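Local coordinates for activating signal cointegrator 1 complex subunit 2 (Homo sapiens, PDB 6YXQ), which binds polyubiquitin chains and recruits the helicase subunit ASCC3 to sites of DNA damage, here represented by its ASCC3-binding N-terminal helical part, at residues 122-127 / 170-175; 197-202 / 275-280; 296-301 / 307-312. All blocks are in the same frame, centred on the assembly; numbering follows the deposited sequence.

Contact 1 of 3, residues 122-127 / 170-175; sequences RLHRSV and VLFGKG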
loop_
_atom_site.group_PDB
_atom_site.type_symbol
_atom_site.label_atom_id
_atom_site.label_comp_id
_atom_site.label_asym_id
_atom_site.label_seq_id
_atom_site.Cartn_x
_atom_site.Cartn_y
_atom_site.Cartn_z
ATOM N N ARG B 122 7.727 5.539 6.540
ATOM C CA ARG B 122 8.063 6.453 5.452
ATOM C C ARG B 122 7.464 5.969 4.136
ATOM O O ARG B 122 6.793 6.727 3.421
ATOM C CB ARG B 122 9.585 6.590 5.330
ATOM C CG ARG B 122 10.186 7.769 6.087
ATOM C CD ARG B 122 11.102 8.612 5.195
ATOM N NE ARG B 122 12.250 7.860 4.689
ATOM C CZ ARG B 122 12.947 8.202 3.609
ATOM N NH1 ARG B 122 13.975 7.465 3.215
ATOM N NH2 ARG B 122 12.616 9.283 2.916
ATOM N N LEU B 123 7.694 4.691 3.817
ATOM C CA LEU B 123 7.202 4.130 2.560
ATOM C C LEU B 123 5.683 4.164 2.492
ATOM O O LEU B 123 5.110 4.504 1.450
ATOM C CB LEU B 123 7.710 2.700 2.394
ATOM C CG LEU B 123 9.148 2.584 1.894
ATOM C CD1 LEU B 123 9.595 1.134 1.891
ATOM C CD2 LEU B 123 9.303 3.206 0.506
ATOM N N HIS B 124 5.019 3.805 3.593
ATOM C CA HIS B 124 3.561 3.812 3.648
ATOM C C HIS B 124 3.005 5.190 3.295
ATOM O O HIS B 124 2.174 5.334 2.381
ATOM C CB HIS B 124 3.128 3.373 5.049
ATOM C CG HIS B 124 1.662 3.100 5.195
ATOM N ND1 HIS B 124 0.789 4.013 5.748
ATOM C CD2 HIS B 124 0.921 2.004 4.902
ATOM C CE1 HIS B 124 -0.426 3.501 5.773
ATOM N NE2 HIS B 124 -0.374 2.281 5.268
ATOM N N ARG B 125 3.481 6.223 3.993
ATOM C CA ARG B 125 2.980 7.573 3.746
ATOM C C ARG B 125 3.270 8.012 2.316
ATOM O O ARG B 125 2.402 8.575 1.633
ATOM C CB ARG B 125 3.598 8.554 4.741
ATOM C CG ARG B 125 3.057 9.964 4.620
ATOM C CD ARG B 125 3.427 10.832 5.815
ATOM N NE ARG B 125 2.685 12.090 5.788
ATOM C CZ ARG B 125 3.212 13.267 5.472
ATOM N NH1 ARG B 125 4.500 13.361 5.170
ATOM N NH2 ARG B 125 2.451 14.354 5.465
ATOM N N SER B 126 4.487 7.756 1.840
ATOM C CA SER B 126 4.857 8.256 0.524
ATOM C C SER B 126 4.040 7.586 -0.572
ATOM O O SER B 126 3.608 8.249 -1.525
ATOM C CB SER B 126 6.349 8.048 0.287
ATOM O OG SER B 126 6.619 8.079 -1.096
ATOM N N VAL B 127 3.812 6.276 -0.451
ATOM C CA VAL B 127 3.024 5.562 -1.451
ATOM C C VAL B 127 1.590 6.072 -1.468
ATOM O O VAL B 127 1.004 6.294 -2.540
ATOM C CB VAL B 127 3.078 4.050 -1.188
ATOM C CG1 VAL B 127 1.998 3.349 -1.988
ATOM C CG2 VAL B 127 4.458 3.503 -1.517
ATOM N N VAL B 170 -7.393 -2.024 1.428
ATOM C CA VAL B 170 -7.071 -2.771 2.641
ATOM C C VAL B 170 -5.871 -2.154 3.346
ATOM O O VAL B 170 -5.733 -2.271 4.572
ATOM C CB VAL B 170 -6.834 -4.256 2.337
ATOM C CG1 VAL B 170 -5.612 -4.450 1.471
ATOM C CG2 VAL B 170 -6.691 -5.054 3.621
ATOM N N LEU B 171 -5.006 -1.455 2.605
ATOM C CA LEU B 171 -3.806 -0.896 3.214
ATOM C C LEU B 171 -4.065 0.452 3.884
ATOM O O LEU B 171 -3.539 0.706 4.973
ATOM C CB LEU B 171 -2.700 -0.759 2.166
ATOM C CG LEU B 171 -2.011 -2.058 1.727
ATOM C CD1 LEU B 171 -1.050 -1.777 0.579
ATOM C CD2 LEU B 171 -1.295 -2.777 2.865
ATOM N N PHE B 172 -4.869 1.328 3.273
ATOM C CA PHE B 172 -5.014 2.695 3.772
ATOM C C PHE B 172 -6.443 3.040 4.180
ATOM O O PHE B 172 -6.752 4.221 4.365
ATOM C CB PHE B 172 -4.533 3.718 2.734
ATOM C CG PHE B 172 -3.174 3.428 2.155
ATOM C CD1 PHE B 172 -2.025 3.867 2.791
ATOM C CD2 PHE B 172 -3.047 2.742 0.959
ATOM C CE1 PHE B 172 -0.774 3.607 2.255
ATOM C CE2 PHE B 172 -1.800 2.481 0.417
ATOM C CZ PHE B 172 -0.664 2.914 1.065
ATOM N N GLY B 173 -7.325 2.057 4.341
ATOM C CA GLY B 173 -8.721 2.400 4.493
ATOM C C GLY B 173 -9.178 2.626 5.914
ATOM O O GLY B 173 -10.161 3.339 6.139
ATOM N N LYS B 174 -8.493 2.018 6.884
ATOM C CA LYS B 174 -8.899 2.195 8.273
ATOM C C LYS B 174 -8.718 3.641 8.713
ATOM O O LYS B 174 -9.641 4.256 9.260
ATOM C CB LYS B 174 -8.115 1.252 9.183
ATOM C CG LYS B 174 -8.852 0.936 10.478
ATOM C CD LYS B 174 -7.901 0.662 11.630
ATOM C CE LYS B 174 -8.649 0.125 12.843
ATOM N NZ LYS B 174 -9.210 -1.237 12.589
ATOM N N GLY B 175 -7.544 4.208 8.463
ATOM C CA GLY B 175 -7.270 5.557 8.902
ATOM C C GLY B 175 -7.732 6.634 7.943
ATOM O O GLY B 175 -8.479 7.539 8.330
#

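Contact 2 of 3, residues 197-202 / 275-280; sequences DLDETL and QKHDFC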
loop_
_atom_site.group_PDB
_atom_site.type_symbol
_atom_site.label_atom_id
_atom_site.label_comp_id
_atom_site.label_asym_id
_atom_site.label_seq_id
_atom_site.Cartn_x
_atom_site.Cartn_y
_atom_site.Cartn_z
ATOM N N ASP B 197 -13.662 -3.950 -15.693
ATOM C CA ASP B 197 -12.529 -4.663 -15.118
ATOM C C ASP B 197 -12.985 -5.485 -13.921
ATOM O O ASP B 197 -12.833 -6.715 -13.891
ATOM C CB ASP B 197 -11.437 -3.673 -14.714
ATOM C CG ASP B 197 -10.456 -3.394 -15.835
ATOM O OD1 ASP B 197 -10.829 -3.569 -17.019
ATOM O OD2 ASP B 197 -9.308 -3.007 -15.521
ATOM N N LEU B 198 -13.616 -4.811 -12.956
ATOM C CA LEU B 198 -14.194 -5.494 -11.807
ATOM C C LEU B 198 -15.066 -6.657 -12.250
ATOM O O LEU B 198 -14.908 -7.788 -11.775
ATOM C CB LEU B 198 -15.009 -4.502 -10.983
ATOM C CG LEU B 198 -15.584 -5.037 -9.684
ATOM C CD1 LEU B 198 -14.465 -5.614 -8.850
ATOM C CD2 LEU B 198 -16.298 -3.918 -8.954
ATOM N N ASP B 199 -15.978 -6.393 -13.189
ATOM C CA ASP B 199 -16.806 -7.447 -13.756
ATOM C C ASP B 199 -15.957 -8.649 -14.152
ATOM O O ASP B 199 -16.122 -9.750 -13.614
ATOM C CB ASP B 199 -17.573 -6.893 -14.956
ATOM C CG ASP B 199 -18.664 -7.823 -15.430
ATOM O OD1 ASP B 199 -18.886 -8.868 -14.785
ATOM O OD2 ASP B 199 -19.299 -7.505 -16.455
ATOM N N GLU B 200 -14.995 -8.437 -15.054
ATOM C CA GLU B 200 -14.208 -9.555 -15.557
ATOM C C GLU B 200 -13.413 -10.230 -14.450
ATOM O O GLU B 200 -13.082 -11.418 -14.567
ATOM C CB GLU B 200 -13.271 -9.078 -16.669
ATOM C CG GLU B 200 -13.954 -8.268 -17.760
ATOM C CD GLU B 200 -12.963 -7.663 -18.733
ATOM O OE1 GLU B 200 -11.855 -8.222 -18.871
ATOM O OE2 GLU B 200 -13.285 -6.625 -19.351
ATOM N N THR B 201 -13.123 -9.503 -13.370
ATOM C CA THR B 201 -12.342 -10.065 -12.279
ATOM C C THR B 201 -13.195 -10.916 -11.349
ATOM O O THR B 201 -12.668 -11.815 -10.681
ATOM C CB THR B 201 -11.664 -8.933 -11.514
ATOM O OG1 THR B 201 -10.896 -8.153 -12.438
ATOM C CG2 THR B 201 -10.755 -9.471 -10.418
ATOM N N LEU B 202 -14.505 -10.672 -11.309
ATOM C CA LEU B 202 -15.347 -11.397 -10.362
ATOM C C LEU B 202 -15.307 -12.910 -10.542
ATOM O O LEU B 202 -15.226 -13.613 -9.522
ATOM C CB LEU B 202 -16.786 -10.879 -10.437
ATOM C CG LEU B 202 -16.998 -9.661 -9.542
ATOM C CD1 LEU B 202 -18.320 -9.028 -9.835
ATOM C CD2 LEU B 202 -16.931 -10.064 -8.093
ATOM N N GLN B 275 -23.145 -8.303 -7.119
ATOM C CA GLN B 275 -24.369 -9.087 -7.042
ATOM C C GLN B 275 -24.814 -9.581 -8.411
ATOM O O GLN B 275 -25.526 -10.585 -8.494
ATOM C CB GLN B 275 -25.472 -8.274 -6.365
ATOM C CG GLN B 275 -26.734 -9.073 -6.067
ATOM C CD GLN B 275 -26.468 -10.375 -5.336
ATOM O OE1 GLN B 275 -25.559 -10.471 -4.514
ATOM N NE2 GLN B 275 -27.273 -11.389 -5.632
ATOM N N LYS B 276 -24.389 -8.913 -9.484
ATOM C CA LYS B 276 -24.627 -9.432 -10.825
ATOM C C LYS B 276 -24.084 -10.848 -10.973
ATOM O O LYS B 276 -24.584 -11.626 -11.794
ATOM C CB LYS B 276 -24.001 -8.487 -11.855
ATOM C CG LYS B 276 -23.454 -9.146 -13.105
ATOM C CD LYS B 276 -23.152 -8.105 -14.169
ATOM C CE LYS B 276 -22.462 -8.719 -15.371
ATOM N NZ LYS B 276 -22.340 -7.732 -16.472
ATOM N N HIS B 277 -23.085 -11.210 -10.167
ATOM C CA HIS B 277 -22.493 -12.541 -10.203
ATOM C C HIS B 277 -22.990 -13.423 -9.064
ATOM O O HIS B 277 -22.286 -14.349 -8.648
ATOM C CB HIS B 277 -20.968 -12.446 -10.178
ATOM C CG HIS B 277 -20.370 -11.929 -11.452
ATOM N ND1 HIS B 277 -19.754 -12.750 -12.372
ATOM C CD2 HIS B 277 -20.293 -10.675 -11.957
ATOM C CE1 HIS B 277 -19.320 -12.024 -13.387
ATOM N NE2 HIS B 277 -19.633 -10.762 -13.159
ATOM N N ASP B 278 -24.191 -13.147 -8.550
ATOM C CA ASP B 278 -24.840 -13.980 -7.536
ATOM C C ASP B 278 -23.964 -14.130 -6.290
ATOM O O ASP B 278 -23.769 -15.230 -5.769
ATOM C CB ASP B 278 -25.215 -15.346 -8.121
ATOM C CG ASP B 278 -26.267 -16.071 -7.295
ATOM O OD1 ASP B 278 -27.016 -15.399 -6.547
ATOM O OD2 ASP B 278 -26.339 -17.317 -7.397
ATOM N N PHE B 279 -23.447 -13.000 -5.799
ATOM C CA PHE B 279 -22.423 -13.053 -4.756
ATOM C C PHE B 279 -23.006 -13.388 -3.386
ATOM O O PHE B 279 -22.428 -14.198 -2.650
ATOM C CB PHE B 279 -21.656 -11.731 -4.695
ATOM C CG PHE B 279 -20.293 -11.854 -4.078
ATOM C CD1 PHE B 279 -19.209 -12.255 -4.838
ATOM C CD2 PHE B 279 -20.098 -11.578 -2.736
ATOM C CE1 PHE B 279 -17.950 -12.378 -4.270
ATOM C CE2 PHE B 279 -18.841 -11.700 -2.159
ATOM C CZ PHE B 279 -17.766 -12.102 -2.929
ATOM N N CYS B 280 -24.137 -12.769 -3.026
ATOM C CA CYS B 280 -24.760 -13.036 -1.730
ATOM C C CYS B 280 -24.997 -14.520 -1.505
ATOM O O CYS B 280 -24.739 -15.035 -0.410
ATOM C CB CYS B 280 -26.084 -12.281 -1.605
ATOM S SG CYS B 280 -25.946 -10.513 -1.358
#

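Contact 3 of 3, residues 296-301 / 307-312; sequences SAIKKR and KLLGDL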
loop_
_atom_site.group_PDB
_atom_site.type_symbol
_atom_site.label_atom_id
_atom_site.label_comp_id
_atom_site.label_asym_id
_atom_site.label_seq_id
_atom_site.Cartn_x
_atom_site.Cartn_y
_atom_site.Cartn_z
ATOM N N SER B 296 -14.728 -27.113 13.577
ATOM C CA SER B 296 -14.542 -28.350 14.328
ATOM C C SER B 296 -13.094 -28.817 14.279
ATOM O O SER B 296 -12.559 -29.302 15.282
ATOM C CB SER B 296 -15.468 -29.446 13.803
ATOM O OG SER B 296 -15.238 -30.661 14.504
ATOM N N ALA B 297 -12.441 -28.672 13.126
ATOM C CA ALA B 297 -11.065 -29.138 13.006
ATOM C C ALA B 297 -10.125 -28.322 13.882
ATOM O O ALA B 297 -9.261 -28.888 14.571
ATOM C CB ALA B 297 -10.621 -29.087 11.549
ATOM N N ILE B 298 -10.271 -26.993 13.861
ATOM C CA ILE B 298 -9.437 -26.135 14.699
ATOM C C ILE B 298 -9.640 -26.479 16.168
ATOM O O ILE B 298 -8.677 -26.628 16.936
ATOM C CB ILE B 298 -9.748 -24.654 14.414
ATOM C CG1 ILE B 298 -9.183 -24.238 13.057
ATOM C CG2 ILE B 298 -9.178 -23.772 15.495
ATOM C CD1 ILE B 298 -9.338 -22.771 12.771
ATOM N N LYS B 299 -10.902 -26.649 16.572
ATOM C CA LYS B 299 -11.188 -26.980 17.962
ATOM C C LYS B 299 -10.555 -28.310 18.351
ATOM O O LYS B 299 -9.893 -28.414 19.392
ATOM C CB LYS B 299 -12.700 -27.004 18.191
ATOM C CG LYS B 299 -13.314 -25.617 18.266
ATOM C CD LYS B 299 -14.628 -25.618 19.019
ATOM C CE LYS B 299 -15.772 -26.078 18.137
ATOM N NZ LYS B 299 -16.965 -25.200 18.302
ATOM N N LYS B 300 -10.735 -29.336 17.512
ATOM C CA LYS B 300 -10.221 -30.666 17.827
ATOM C C LYS B 300 -8.706 -30.658 17.950
ATOM O O LYS B 300 -8.145 -31.228 18.893
ATOM C CB LYS B 300 -10.657 -31.666 16.755
ATOM C CG LYS B 300 -11.943 -32.411 17.057
ATOM C CD LYS B 300 -12.732 -32.694 15.784
ATOM C CE LYS B 300 -11.848 -33.281 14.693
ATOM N NZ LYS B 300 -12.622 -33.561 13.453
ATOM N N ARG B 301 -8.020 -30.012 17.007
ATOM C CA ARG B 301 -6.567 -30.079 16.939
ATOM C C ARG B 301 -5.871 -28.935 17.675
ATOM O O ARG B 301 -4.671 -28.731 17.468
ATOM C CB ARG B 301 -6.121 -30.112 15.472
ATOM C CG ARG B 301 -6.845 -31.158 14.632
ATOM C CD ARG B 301 -6.578 -30.992 13.142
ATOM N NE ARG B 301 -5.151 -30.976 12.831
ATOM C CZ ARG B 301 -4.649 -31.130 11.609
ATOM N NH1 ARG B 301 -5.454 -31.325 10.576
ATOM N NH2 ARG B 301 -3.338 -31.094 11.421
ATOM N N LYS B 307 -0.646 -22.333 20.378
ATOM C CA LYS B 307 -0.637 -20.936 19.948
ATOM C C LYS B 307 -1.089 -20.775 18.502
ATOM O O LYS B 307 -1.803 -19.818 18.175
ATOM C CB LYS B 307 0.760 -20.336 20.126
ATOM C CG LYS B 307 0.943 -19.490 21.387
ATOM C CD LYS B 307 0.243 -20.117 22.591
ATOM C CE LYS B 307 -0.157 -19.072 23.623
ATOM N NZ LYS B 307 -1.243 -19.563 24.520
ATOM N N LEU B 308 -0.660 -21.685 17.627
ATOM C CA LEU B 308 -1.045 -21.614 16.222
ATOM C C LEU B 308 -2.558 -21.723 16.063
ATOM O O LEU B 308 -3.179 -20.926 15.348
ATOM C CB LEU B 308 -0.328 -22.718 15.443
ATOM C CG LEU B 308 -0.520 -22.845 13.930
ATOM C CD1 LEU B 308 0.711 -23.485 13.324
ATOM C CD2 LEU B 308 -1.748 -23.666 13.584
ATOM N N LEU B 309 -3.168 -22.707 16.729
ATOM C CA LEU B 309 -4.589 -22.970 16.533
ATOM C C LEU B 309 -5.459 -21.843 17.075
ATOM O O LEU B 309 -6.512 -21.549 16.502
ATOM C CB LEU B 309 -4.967 -24.298 17.181
ATOM C CG LEU B 309 -4.870 -25.535 16.282
ATOM C CD1 LEU B 309 -5.720 -25.359 15.043
ATOM C CD2 LEU B 309 -3.435 -25.857 15.905
ATOM N N GLY B 310 -5.031 -21.185 18.155
ATOM C CA GLY B 310 -5.761 -20.020 18.631
ATOM C C GLY B 310 -5.696 -18.852 17.663
ATOM O O GLY B 310 -6.689 -18.142 17.460
ATOM N N ASP B 311 -4.531 -18.638 17.046
ATOM C CA ASP B 311 -4.424 -17.624 16.002
ATOM C C ASP B 311 -5.326 -17.956 14.817
ATOM O O ASP B 311 -6.013 -17.080 14.275
ATOM C CB ASP B 311 -2.972 -17.500 15.546
ATOM C CG ASP B 311 -2.831 -16.688 14.274
ATOM O OD1 ASP B 311 -3.248 -15.510 14.266
ATOM O OD2 ASP B 311 -2.307 -17.231 13.282
ATOM N N LEU B 312 -5.327 -19.219 14.392
ATOM C CA LEU B 312 -6.201 -19.633 13.302
ATOM C C LEU B 312 -7.666 -19.426 13.666
ATOM O O LEU B 312 -8.483 -19.069 12.812
ATOM C CB LEU B 312 -5.937 -21.095 12.956
ATOM C CG LEU B 312 -4.951 -21.405 11.833
ATOM C CD1 LEU B 312 -3.639 -20.663 12.018
ATOM C CD2 LEU B 312 -4.722 -22.900 11.753
#

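Contact 1 of 3, residues 122-127 / 170-175
The ring of F172 leans over one face of the H124 imidazole, reaching it with the CD1-CE1 side and offset toward the imidazole's rim. The two rings make an oblique aromatic pair, with centroids 4.5 Å apart and planes turned 38° from each other, so neither is flat against its partner. The nearest approach is H124 NE2 to F172 CE1, 3.3 Å. At the edge of the imidazole, close to its plane, sits the carbonyl oxygen of L171, 3.5 Å from H124 NE2. One face of the F172 ring rests on CB of its neighbour L171, offset toward the rim. With CG anti to the backbone N (chi1 -170°), the H124 ring reaches out from helix 114-135, and the two side chains slide past each other in opposite directions. The same edge of F172 also reaches the helix backbone, CE1 lying 3.4 Å from the H124 carbonyl oxygen. One turn further on, the V127 side chain crosses that of F172 at about a right angle, its CG1 lying 4.1 Å from F172 CZ. F128 adds a further aromatic ring against F172, while Y98 of helix 89-101 packs on both H124 and V127. The ASCC3 chain enters here as well: its F173 ring meets H124, its M177 packs on H124 and L171, and its K169 gives a backbone oxygen to R125 NH2. The arrangement is a buried aromatic junction in an all-helical region, joining the C-terminal part of helix 162-172 to the middle of helix 114-135 where ASCC3 docks.

Contact 2 of 3, residues 197-202 / 275-280
D199 uses both carboxylate oxygens to hold the turn that carries K276 and H277. H277 NE2 donates to D199 OD1 at 2.6 Å in a nearly straight bond (172°), the oxygen lying in the imidazole plane and being met almost head-on along its C-O bond. The carboxylate itself is twisted 75° from the ring. The other oxygen, D199 OD2, takes a salt bridge from K276 NZ at 3.0 Å, the ammonium approaching from above the carboxylate plane at the end of a lysine chain extended beyond CG. One face of the imidazole is packed by L202, whose CB lies 3.8 Å from the ring centroid, almost on the ring normal, in a CH-pi contact. Bond and packing together fix the ring's rotation, and the nearby carboxylate would probably favour protonation of the imidazole. D199 and L202 sit three residues apart on helix 193-216, which offers its acid and its apolar side chain to one histidine; P203 and L206 of that helix also touch the ring. K276 and H277 are themselves the central residues of a type I turn from Q275 to D278, closed by D278 N to Q275 O at 2.9 Å. The Q275 side chain then reaches forward, its OE1 accepting from C280 N on a lone pair at 3.1 Å, tying the turn to the first turn of helix 279-300. F279, edge-to-face with F274, packs on L206. What results is a His-carboxylate hydrogen bond flanked by a salt bridge, pinning the tight joint between helices 271-275 and 279-300 onto helix 193-216.

Contact 3 of 3, residues 296-301 / 307-312
I298 turns CG1 anti to its own carbonyl carbon (chi1 -73°), and a trans second torsion (chi2 -175°) carries CD1 out toward L312, while CG2 is left for L309. The branches therefore divide the opposing helix between them: CD1 stands 3.8 Å from L312 CB, and CG2 lies at the same 3.8 Å from L309 CD1. L309 works in the reverse direction. Its CD1 methyl settles against the I298 backbone, 3.7 Å from I298 O, and its CG comes 3.4 Å from R301 O, where helix 279-300 has just ended. These residues form the closed end of an antiparallel helical hairpin, in which a short turn leads from helix 279-300 into helix 306-340, and apolar side chains fill the cleft between the two. An alanine in place of I298 would remove both branches and is likely to open a gap beside L309 and L312. W313 and L316 also touch I298, and L186 of the ASCC3 chain packs on both I298 and L309. R301 points its guanidinium elsewhere, to the M241 carbonyl oxygen and to a salt bridge with E304; L243 of helix 243-266 touches R301 and L309 alike.

The contacts follow one another along the chain without overlap. Contact 1 joins helices 114-135 and 162-172, and contact 2 lies on the opposite side of the chain's centre, their centres about 27 Å apart. Contact 3 is about 32 Å, centre to centre, from each of the others, and no two touch. Contacts 2 and 3 share helix 279-300, contact 2 lying at the turn that leads into it and contact 3 at its far end. Helix 243-266 runs past contacts 1 and 3, packing on V170 in the 170-175 segment and on L309 and L312 of contact 3. ASCC3 reaches all three, though contact 2 only through T201, consistent with a helical scaffold whose internal joints lie along an extended partner-binding surface.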